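Long-range contacts in ORF99 (Acidianus Filamentous Virus 1, PDB 3DF6), which is of unknown function but is a thermo- and acid-stable viral protein and, from its kinship to the anti-CRISPR family AcrID1, may act against host defence: residues E40-P45 and K71-E76; D59-D64 and V75-Q80. The protein carries 2 engineered substitutions. All blocks are in the same frame, centred on the assembly; numbering follows the deposited sequence.

Interaction 1. Residues E40-P45 and K71-E76; sequences ELIGKP and KKLFVE
Ile42 lays its CG1 over two side chains of strand 69-80, meeting Leu73 through CD2 at 4.4 Å and Val75 through CG2 at 4.3 Å. This is helix-on-sheet packing: the last turn of helix 35-42 rests on the five-stranded antiparallel sheet. Leu73 and Val75, two residues apart on the strand, rise from the same face, and the helix sets Leu41 and Ile42 against them. Leu41 has its CB turned toward the strand. With CG anti to its backbone N (chi1 -176°), it carries its branch outward from the helix, where CD2 comes to 4.4 Å from Val75 CG1. Separations of this size mark rather loose van der Waals contact between apolar side chains, which suits branched aliphatic residues buried near the centre of the chain. Val14 of helix 3-18 and Ile90 of the adjoining strand 84-96 both touch Leu41 and Leu73, extending the same hydrophobic layer. Just after Ile42, Gly43 leaves the helix with phi 66°, a value readily adopted without a side chain, and turns the chain out of the helix. Even the helix backbone joins the packing, for Leu41 O lies 4.4 Å from Leu73 CD2.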
ATOM      1  N   GLU C  40     -14.962  -7.852   5.714  1.00 17.52           N
ATOM      2  CA  GLU C  40     -13.798  -7.785   6.576  1.00 19.17           C
ATOM      3  C   GLU C  40     -12.893  -6.604   6.215  1.00 18.86           C
ATOM      4  O   GLU C  40     -12.380  -5.933   7.103  1.00 18.45           O
ATOM      5  CB  GLU C  40     -13.036  -9.116   6.501  0.80 19.54           C
ATOM      6  CG  GLU C  40     -11.921  -9.273   7.496  0.80 24.57           C
ATOM      7  CD  GLU C  40     -12.361  -9.163   8.944  0.80 30.67           C
ATOM      8  OE1 GLU C  40     -13.483  -9.620   9.284  0.80 31.84           O
ATOM      9  OE2 GLU C  40     -11.554  -8.628   9.745  0.80 33.22           O
ATOM     10  N   LEU C  41     -12.720  -6.353   4.916  1.00 18.96           N
ATOM     11  CA  LEU C  41     -11.892  -5.256   4.405  1.00 19.03           C
ATOM     12  C   LEU C  41     -12.369  -3.872   4.884  1.00 20.21           C
ATOM     13  O   LEU C  41     -11.568  -3.032   5.313  1.00 20.47           O
ATOM     14  CB  LEU C  41     -11.890  -5.276   2.870  1.00 18.19           C
ATOM     15  CG  LEU C  41     -11.012  -4.263   2.104  1.00 18.55           C
ATOM     16  CD1 LEU C  41      -9.528  -4.576   2.307  1.00 15.03           C
ATOM     17  CD2 LEU C  41     -11.346  -4.262   0.614  1.00 16.88           C
ATOM     18  N   ILE C  42     -13.679  -3.667   4.803  1.00 20.06           N
ATOM     19  CA  ILE C  42     -14.314  -2.382   5.024  1.00 21.15           C
ATOM     20  C   ILE C  42     -14.748  -2.122   6.473  1.00 21.35           C
ATOM     21  O   ILE C  42     -14.777  -0.966   6.913  1.00 21.49           O
ATOM     22  CB  ILE C  42     -15.455  -2.234   4.007  1.00 21.61           C
ATOM     23  CG1 ILE C  42     -14.811  -2.039   2.633  1.00 21.24           C
ATOM     24  CG2 ILE C  42     -16.406  -1.091   4.352  1.00 23.75           C
ATOM     25  CD1 ILE C  42     -15.654  -2.498   1.493  1.00 23.86           C
ATOM     26  N   GLY C  43     -15.037  -3.186   7.224  1.00 20.54           N
ATOM     27  CA  GLY C  43     -15.383  -3.040   8.636  1.00 19.89           C
ATOM     28  C   GLY C  43     -16.697  -2.315   8.838  1.00 19.87           C
ATOM     29  O   GLY C  43     -17.655  -2.524   8.093  1.00 18.68           O
ATOM     30  N   LYS C  44     -16.736  -1.443   9.843  1.00 19.68           N
ATOM     31  CA  LYS C  44     -17.948  -0.714  10.176  1.00 19.57           C
ATOM     32  C   LYS C  44     -17.715   0.792  10.012  1.00 19.23           C
ATOM     33  O   LYS C  44     -17.441   1.478  10.992  1.00 19.50           O
ATOM     34  CB  LYS C  44     -18.341  -0.996  11.626  1.00 20.34           C
ATOM     35  CG  LYS C  44     -18.476  -2.473  11.995  1.00 22.08           C
ATOM     36  CD  LYS C  44     -19.712  -3.095  11.388  1.00 23.92           C
ATOM     37  CE  LYS C  44     -19.847  -4.561  11.850  1.00 25.22           C
ATOM     38  NZ  LYS C  44     -21.239  -5.023  11.706  1.00 27.32           N
ATOM     39  N   PRO C  45     -17.817   1.317   8.778  1.00 18.55           N
ATOM     40  CA  PRO C  45     -17.525   2.741   8.623  1.00 16.91           C
ATOM     41  C   PRO C  45     -18.588   3.591   9.312  1.00 16.06           C
ATOM     42  O   PRO C  45     -19.738   3.156   9.483  1.00 15.03           O
ATOM     43  CB  PRO C  45     -17.576   2.960   7.113  1.00 17.24           C
ATOM     44  CG  PRO C  45     -17.725   1.617   6.494  1.00 18.50           C
ATOM     45  CD  PRO C  45     -18.218   0.679   7.513  1.00 18.04           C
ATOM     46  N   LYS C  71     -10.417   9.084   8.913  1.00 16.56           N
ATOM     47  CA  LYS C  71      -9.757   8.213   7.942  1.00 15.85           C
ATOM     48  C   LYS C  71     -10.764   7.934   6.848  1.00 15.94           C
ATOM     49  O   LYS C  71     -11.928   7.628   7.146  1.00 14.60           O
ATOM     50  CB  LYS C  71      -9.304   6.889   8.576  1.00 16.11           C
ATOM     51  CG  LYS C  71      -8.114   6.930   9.551  1.00 15.67           C
ATOM     52  CD  LYS C  71      -6.789   6.909   8.822  1.00 16.32           C
ATOM     53  CE  LYS C  71      -5.595   7.068   9.776  1.00 14.39           C
ATOM     54  NZ  LYS C  71      -4.375   7.099   8.925  1.00 12.86           N
ATOM     55  N   LYS C  72     -10.342   8.074   5.593  1.00 15.25           N
ATOM     56  CA  LYS C  72     -11.219   7.757   4.463  1.00 17.24           C
ATOM     57  C   LYS C  72     -10.612   6.664   3.603  1.00 16.63           C
ATOM     58  O   LYS C  72      -9.418   6.708   3.267  1.00 15.56           O
ATOM     59  CB  LYS C  72     -11.502   8.975   3.596  1.00 17.57           C
ATOM     60  CG  LYS C  72     -12.315  10.089   4.321  1.00 21.19           C
ATOM     61  CD  LYS C  72     -12.612  11.218   3.308  1.00 22.70           C
ATOM     62  CE  LYS C  72     -13.499  12.298   3.894  1.00 28.12           C
ATOM     63  NZ  LYS C  72     -13.552  13.580   3.059  1.00 32.64           N
ATOM     64  N   LEU C  73     -11.454   5.698   3.259  1.00 15.81           N
ATOM     65  CA  LEU C  73     -11.067   4.551   2.444  1.00 15.84           C
ATOM     66  C   LEU C  73     -11.872   4.517   1.150  1.00 15.81           C
ATOM     67  O   LEU C  73     -13.101   4.510   1.169  1.00 15.83           O
ATOM     68  CB  LEU C  73     -11.312   3.255   3.236  1.00 15.27           C
ATOM     69  CG  LEU C  73     -10.768   1.982   2.581  1.00 16.91           C
ATOM     70  CD1 LEU C  73      -9.204   1.942   2.755  1.00 16.96           C
ATOM     71  CD2 LEU C  73     -11.449   0.743   3.128  1.00 15.79           C
ATOM     72  N   PHE C  74     -11.181   4.513   0.016  1.00 15.90           N
ATOM     73  CA  PHE C  74     -11.839   4.408  -1.276  1.00 15.57           C
ATOM     74  C   PHE C  74     -11.561   3.022  -1.847  1.00 15.58           C
ATOM     75  O   PHE C  74     -10.400   2.628  -1.961  1.00 14.83           O
ATOM     76  CB  PHE C  74     -11.286   5.464  -2.234  1.00 15.63           C
ATOM     77  CG  PHE C  74     -11.529   6.864  -1.791  1.00 16.56           C
ATOM     78  CD1 PHE C  74     -12.625   7.565  -2.276  1.00 15.89           C
ATOM     79  CD2 PHE C  74     -10.656   7.496  -0.890  1.00 18.17           C
ATOM     80  CE1 PHE C  74     -12.868   8.880  -1.881  1.00 18.69           C
ATOM     81  CE2 PHE C  74     -10.892   8.815  -0.471  1.00 19.97           C
ATOM     82  CZ  PHE C  74     -12.012   9.507  -0.969  1.00 18.89           C
ATOM     83  N   VAL C  75     -12.618   2.295  -2.211  1.00 15.31           N
ATOM     84  CA  VAL C  75     -12.483   0.956  -2.787  1.00 15.04           C
ATOM     85  C   VAL C  75     -13.161   0.955  -4.145  1.00 15.12           C
ATOM     86  O   VAL C  75     -14.353   1.223  -4.254  1.00 14.55           O
ATOM     87  CB  VAL C  75     -13.107  -0.168  -1.889  1.00 15.52           C
ATOM     88  CG1 VAL C  75     -12.862  -1.544  -2.499  1.00 14.75           C
ATOM     89  CG2 VAL C  75     -12.537  -0.121  -0.472  1.00 15.62           C
ATOM     90  N   GLU C  76     -12.382   0.695  -5.182  1.00 14.52           N
ATOM     91  CA  GLU C  76     -12.897   0.612  -6.528  1.00 14.12           C
ATOM     92  C   GLU C  76     -13.096  -0.863  -6.886  1.00 13.73           C
ATOM     93  O   GLU C  76     -12.159  -1.658  -6.777  1.00 12.13           O
ATOM     94  CB  GLU C  76     -11.896   1.253  -7.491  1.00 14.59           C
ATOM     95  CG  GLU C  76     -12.405   1.428  -8.916  1.00 14.32           C
ATOM     96  CD  GLU C  76     -11.275   1.761  -9.905  1.00 16.69           C
ATOM     97  OE1 GLU C  76     -10.110   1.787  -9.485  1.00 18.31           O
ATOM     98  OE2 GLU C  76     -11.557   1.994 -11.097  1.00 17.54           O
TER

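Interaction 2. Residues D59-D64 and V75-Q80; sequences DEYSYD and VEYVRQ
Asp59 faces Val75 and Tyr77 across the antiparallel hairpin of strands 56-64 and 69-80, and its side chain bends toward the second strand. CB lies 4.2 Å from both Val75 O and Tyr77 CE2. Farther out, CG sits at the edge of the Tyr77 ring and in its plane, 3.5 Å from CE2, with the carboxylate turned 87° to the ring. OD1 is hydrogen-bonded to Ser50 OG on the outer strand 47-53, which helps fix the rotation of the group. OD2 accepts a hydrogen bond from Tyr77 OH at 2.6 Å, approached from above the carboxylate plane (38° out of it), and Tyr61 OH adds a weak bond from within its own strand. Such donors suit a buried carboxylate, and would probably stabilise its negative charge. Tyr77 reaches the acid with CG set between its backbone N and carbonyl carbon (chi1 62°); Phe38 of helix 35-42 meets its ring edge-to-face. Beneath the side chains, Asp59 and Val75 form a hydrogen-bonded antiparallel pair, with Asp59 N to Val75 O at 3.0 Å and Val75 N to Asp59 O at 2.9 Å. Compact and β-branched, Val75 suits both the strand and its neighbour Tyr61: Val75 CG2 abuts the edge of the Tyr61 ring, 3.9 Å from CE2.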
ATOM      1  N   ASP C  59     -16.568   3.162  -3.871  1.00 14.09           N
ATOM      2  CA  ASP C  59     -17.148   3.504  -2.585  1.00 15.53           C
ATOM      3  C   ASP C  59     -16.153   4.274  -1.733  1.00 15.28           C
ATOM      4  O   ASP C  59     -14.957   3.998  -1.747  1.00 16.07           O
ATOM      5  CB  ASP C  59     -17.587   2.264  -1.818  1.00 15.15           C
ATOM      6  CG  ASP C  59     -18.753   1.540  -2.469  1.00 17.30           C
ATOM      7  OD1 ASP C  59     -19.241   1.944  -3.557  1.00 18.56           O
ATOM      8  OD2 ASP C  59     -19.165   0.528  -1.882  1.00 18.21           O
ATOM      9  N   GLU C  60     -16.676   5.226  -0.980  1.00 15.04           N
ATOM     10  CA  GLU C  60     -15.885   6.019  -0.068  1.00 15.75           C
ATOM     11  C   GLU C  60     -16.412   5.752   1.337  1.00 14.91           C
ATOM     12  O   GLU C  60     -17.572   6.018   1.615  1.00 14.82           O
ATOM     13  CB  GLU C  60     -16.048   7.487  -0.424  1.00 15.85           C
ATOM     14  CG  GLU C  60     -15.306   8.434   0.492  1.00 19.63           C
ATOM     15  CD  GLU C  60     -15.645   9.885   0.154  1.00 26.52           C
ATOM     16  OE1 GLU C  60     -16.081  10.150  -0.994  1.00 26.77           O
ATOM     17  OE2 GLU C  60     -15.491  10.750   1.029  1.00 27.50           O
ATOM     18  N   TYR C  61     -15.563   5.205   2.192  1.00 14.18           N
ATOM     19  CA  TYR C  61     -15.932   4.872   3.566  1.00 13.86           C
ATOM     20  C   TYR C  61     -15.164   5.765   4.518  1.00 13.97           C
ATOM     21  O   TYR C  61     -13.954   5.874   4.416  1.00 13.41           O
ATOM     22  CB  TYR C  61     -15.593   3.424   3.862  1.00 14.36           C
ATOM     23  CG  TYR C  61     -16.231   2.450   2.888  1.00 14.93           C
ATOM     24  CD1 TYR C  61     -17.600   2.165   2.953  1.00 15.21           C
ATOM     25  CD2 TYR C  61     -15.472   1.825   1.914  1.00 14.74           C
ATOM     26  CE1 TYR C  61     -18.201   1.253   2.041  1.00 17.49           C
ATOM     27  CE2 TYR C  61     -16.047   0.914   1.015  1.00 16.19           C
ATOM     28  CZ  TYR C  61     -17.399   0.639   1.084  1.00 16.89           C
ATOM     29  OH  TYR C  61     -17.946  -0.262   0.197  1.00 19.61           O
ATOM     30  N   SER C  62     -15.877   6.389   5.452  1.00 14.07           N
ATOM     31  CA  SER C  62     -15.274   7.317   6.407  1.00 13.71           C
ATOM     32  C   SER C  62     -15.295   6.699   7.819  1.00 13.41           C
ATOM     33  O   SER C  62     -16.284   6.055   8.208  1.00 12.02           O
ATOM     34  CB  SER C  62     -16.034   8.659   6.359  1.00 14.03           C
ATOM     35  OG  SER C  62     -15.938   9.211   5.040  1.00 17.03           O
ATOM     36  N   TYR C  63     -14.201   6.889   8.569  1.00 12.03           N
ATOM     37  CA  TYR C  63     -14.050   6.324   9.910  1.00 13.06           C
ATOM     38  C   TYR C  63     -13.595   7.452  10.833  1.00 14.35           C
ATOM     39  O   TYR C  63     -12.574   8.103  10.546  1.00 12.42           O
ATOM     40  CB  TYR C  63     -13.000   5.176   9.928  1.00 12.96           C
ATOM     41  CG  TYR C  63     -13.216   4.094   8.864  1.00 13.38           C
ATOM     42  CD1 TYR C  63     -13.783   2.859   9.208  1.00 15.82           C
ATOM     43  CD2 TYR C  63     -12.876   4.315   7.528  1.00 15.58           C
ATOM     44  CE1 TYR C  63     -13.991   1.868   8.247  1.00 15.09           C
ATOM     45  CE2 TYR C  63     -13.081   3.329   6.559  1.00 15.76           C
ATOM     46  CZ  TYR C  63     -13.643   2.110   6.937  1.00 15.10           C
ATOM     47  OH  TYR C  63     -13.844   1.130   5.990  1.00 16.03           O
ATOM     48  N   ASP C  64     -14.340   7.694  11.914  1.00 15.74           N
ATOM     49  CA  ASP C  64     -13.951   8.716  12.898  1.00 18.84           C
ATOM     50  C   ASP C  64     -12.662   8.231  13.568  1.00 20.31           C
ATOM     51  O   ASP C  64     -12.631   7.148  14.118  1.00 20.23           O
ATOM     52  CB  ASP C  64     -15.027   8.888  13.975  1.00 19.19           C
ATOM     53  CG  ASP C  64     -16.391   9.238  13.411  0.80 22.54           C
ATOM     54  OD1 ASP C  64     -16.464   9.889  12.335  0.80 22.23           O
ATOM     55  OD2 ASP C  64     -17.400   8.861  14.074  0.80 26.67           O
ATOM     56  N   VAL C  75     -12.618   2.295  -2.211  1.00 15.31           N
ATOM     57  CA  VAL C  75     -12.483   0.956  -2.787  1.00 15.04           C
ATOM     58  C   VAL C  75     -13.161   0.955  -4.145  1.00 15.12           C
ATOM     59  O   VAL C  75     -14.353   1.223  -4.254  1.00 14.55           O
ATOM     60  CB  VAL C  75     -13.107  -0.168  -1.889  1.00 15.52           C
ATOM     61  CG1 VAL C  75     -12.862  -1.544  -2.499  1.00 14.75           C
ATOM     62  CG2 VAL C  75     -12.537  -0.121  -0.472  1.00 15.62           C
ATOM     63  N   GLU C  76     -12.382   0.695  -5.182  1.00 14.52           N
ATOM     64  CA  GLU C  76     -12.897   0.612  -6.528  1.00 14.12           C
ATOM     65  C   GLU C  76     -13.096  -0.863  -6.886  1.00 13.73           C
ATOM     66  O   GLU C  76     -12.159  -1.658  -6.777  1.00 12.13           O
ATOM     67  CB  GLU C  76     -11.896   1.253  -7.491  1.00 14.59           C
ATOM     68  CG  GLU C  76     -12.405   1.428  -8.916  1.00 14.32           C
ATOM     69  CD  GLU C  76     -11.275   1.761  -9.905  1.00 16.69           C
ATOM     70  OE1 GLU C  76     -10.110   1.787  -9.485  1.00 18.31           O
ATOM     71  OE2 GLU C  76     -11.557   1.994 -11.097  1.00 17.54           O
ATOM     72  N   TYR C  77     -14.303  -1.233  -7.314  1.00 13.30           N
ATOM     73  CA  TYR C  77     -14.604  -2.644  -7.557  1.00 13.72           C
ATOM     74  C   TYR C  77     -15.660  -2.896  -8.624  1.00 15.15           C
ATOM     75  O   TYR C  77     -16.452  -1.998  -8.971  1.00 14.77           O
ATOM     76  CB  TYR C  77     -15.024  -3.361  -6.256  1.00 13.59           C
ATOM     77  CG  TYR C  77     -16.289  -2.824  -5.598  1.00 12.72           C
ATOM     78  CD1 TYR C  77     -17.541  -3.394  -5.856  1.00 12.34           C
ATOM     79  CD2 TYR C  77     -16.223  -1.739  -4.721  1.00 13.78           C
ATOM     80  CE1 TYR C  77     -18.701  -2.890  -5.240  1.00 13.57           C
ATOM     81  CE2 TYR C  77     -17.348  -1.241  -4.109  1.00 13.87           C
ATOM     82  CZ  TYR C  77     -18.582  -1.816  -4.361  1.00 14.68           C
ATOM     83  OH  TYR C  77     -19.679  -1.294  -3.735  1.00 13.35           O
ATOM     84  N   VAL C  78     -15.671  -4.141  -9.110  1.00 16.04           N
ATOM     85  CA  VAL C  78     -16.733  -4.644  -9.978  1.00 17.64           C
ATOM     86  C   VAL C  78     -17.503  -5.744  -9.232  1.00 18.95           C
ATOM     87  O   VAL C  78     -16.903  -6.658  -8.662  1.00 18.64           O
ATOM     88  CB  VAL C  78     -16.174  -5.150 -11.320  1.00 17.35           C
ATOM     89  CG1 VAL C  78     -17.299  -5.693 -12.224  1.00 18.11           C
ATOM     90  CG2 VAL C  78     -15.389  -4.033 -12.039  1.00 17.15           C
ATOM     91  N   ARG C  79     -18.831  -5.635  -9.219  1.00 20.75           N
ATOM     92  CA  ARG C  79     -19.681  -6.644  -8.584  1.00 22.47           C
ATOM     93  C   ARG C  79     -19.854  -7.872  -9.485  1.00 23.41           C
ATOM     94  O   ARG C  79     -20.344  -7.768 -10.611  1.00 23.35           O
ATOM     95  CB  ARG C  79     -21.046  -6.067  -8.221  1.00 22.84           C
ATOM     96  CG  ARG C  79     -21.021  -4.976  -7.172  1.00 24.20           C
ATOM     97  CD  ARG C  79     -22.446  -4.714  -6.637  1.00 28.75           C
ATOM     98  NE  ARG C  79     -22.562  -3.342  -6.142  1.00 31.98           N
ATOM     99  CZ  ARG C  79     -22.526  -2.969  -4.861  1.00 34.02           C
ATOM    100  NH1 ARG C  79     -22.410  -3.863  -3.879  1.00 36.20           N
ATOM    101  NH2 ARG C  79     -22.619  -1.684  -4.561  1.00 33.28           N
ATOM    102  N   GLN C  80     -19.450  -9.029  -8.969  1.00 24.31           N
ATOM    103  CA  GLN C  80     -19.517 -10.284  -9.716  1.00 24.99           C
ATOM    104  C   GLN C  80     -20.710 -11.151  -9.271  1.00 25.54           C
ATOM    105  O   GLN C  80     -21.356 -10.844  -8.258  1.00 25.96           O
ATOM    106  CB  GLN C  80     -18.181 -11.032  -9.591  1.00 25.10           C
ATOM    107  CG  GLN C  80     -16.948 -10.177  -9.996  1.00 25.25           C
ATOM    108  CD  GLN C  80     -16.851  -9.927 -11.504  1.00 26.68           C
ATOM    109  OE1 GLN C  80     -17.627 -10.480 -12.289  1.00 27.26           O
ATOM    110  NE2 GLN C  80     -15.881  -9.109 -11.910  1.00 25.85           N
TER

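Both interactions are buried and share strand 69-80, with Val75 making contact in both: interaction 1 sets helix 35-42 on one face of the sheet, whereas interaction 2 joins neighbouring strands within it. Their chemistry follows. Between helix and sheet, interaction 1 relies mainly on contact between aliphatic side chains, while interaction 2 combines main-chain pairing with a buried acid held by hydroxyls. The two meet where the helix ends. Ile42 O and Tyr63 OH are probably hydrogen-bonded at 2.5 Å, tying the helix terminus to strand 56-64, and Ile42 CD1 packs 3.5 Å from Tyr61 OH. Backbone bonding between Leu73 and Tyr61 carries the hairpin on past the Asp59-Val75 pair.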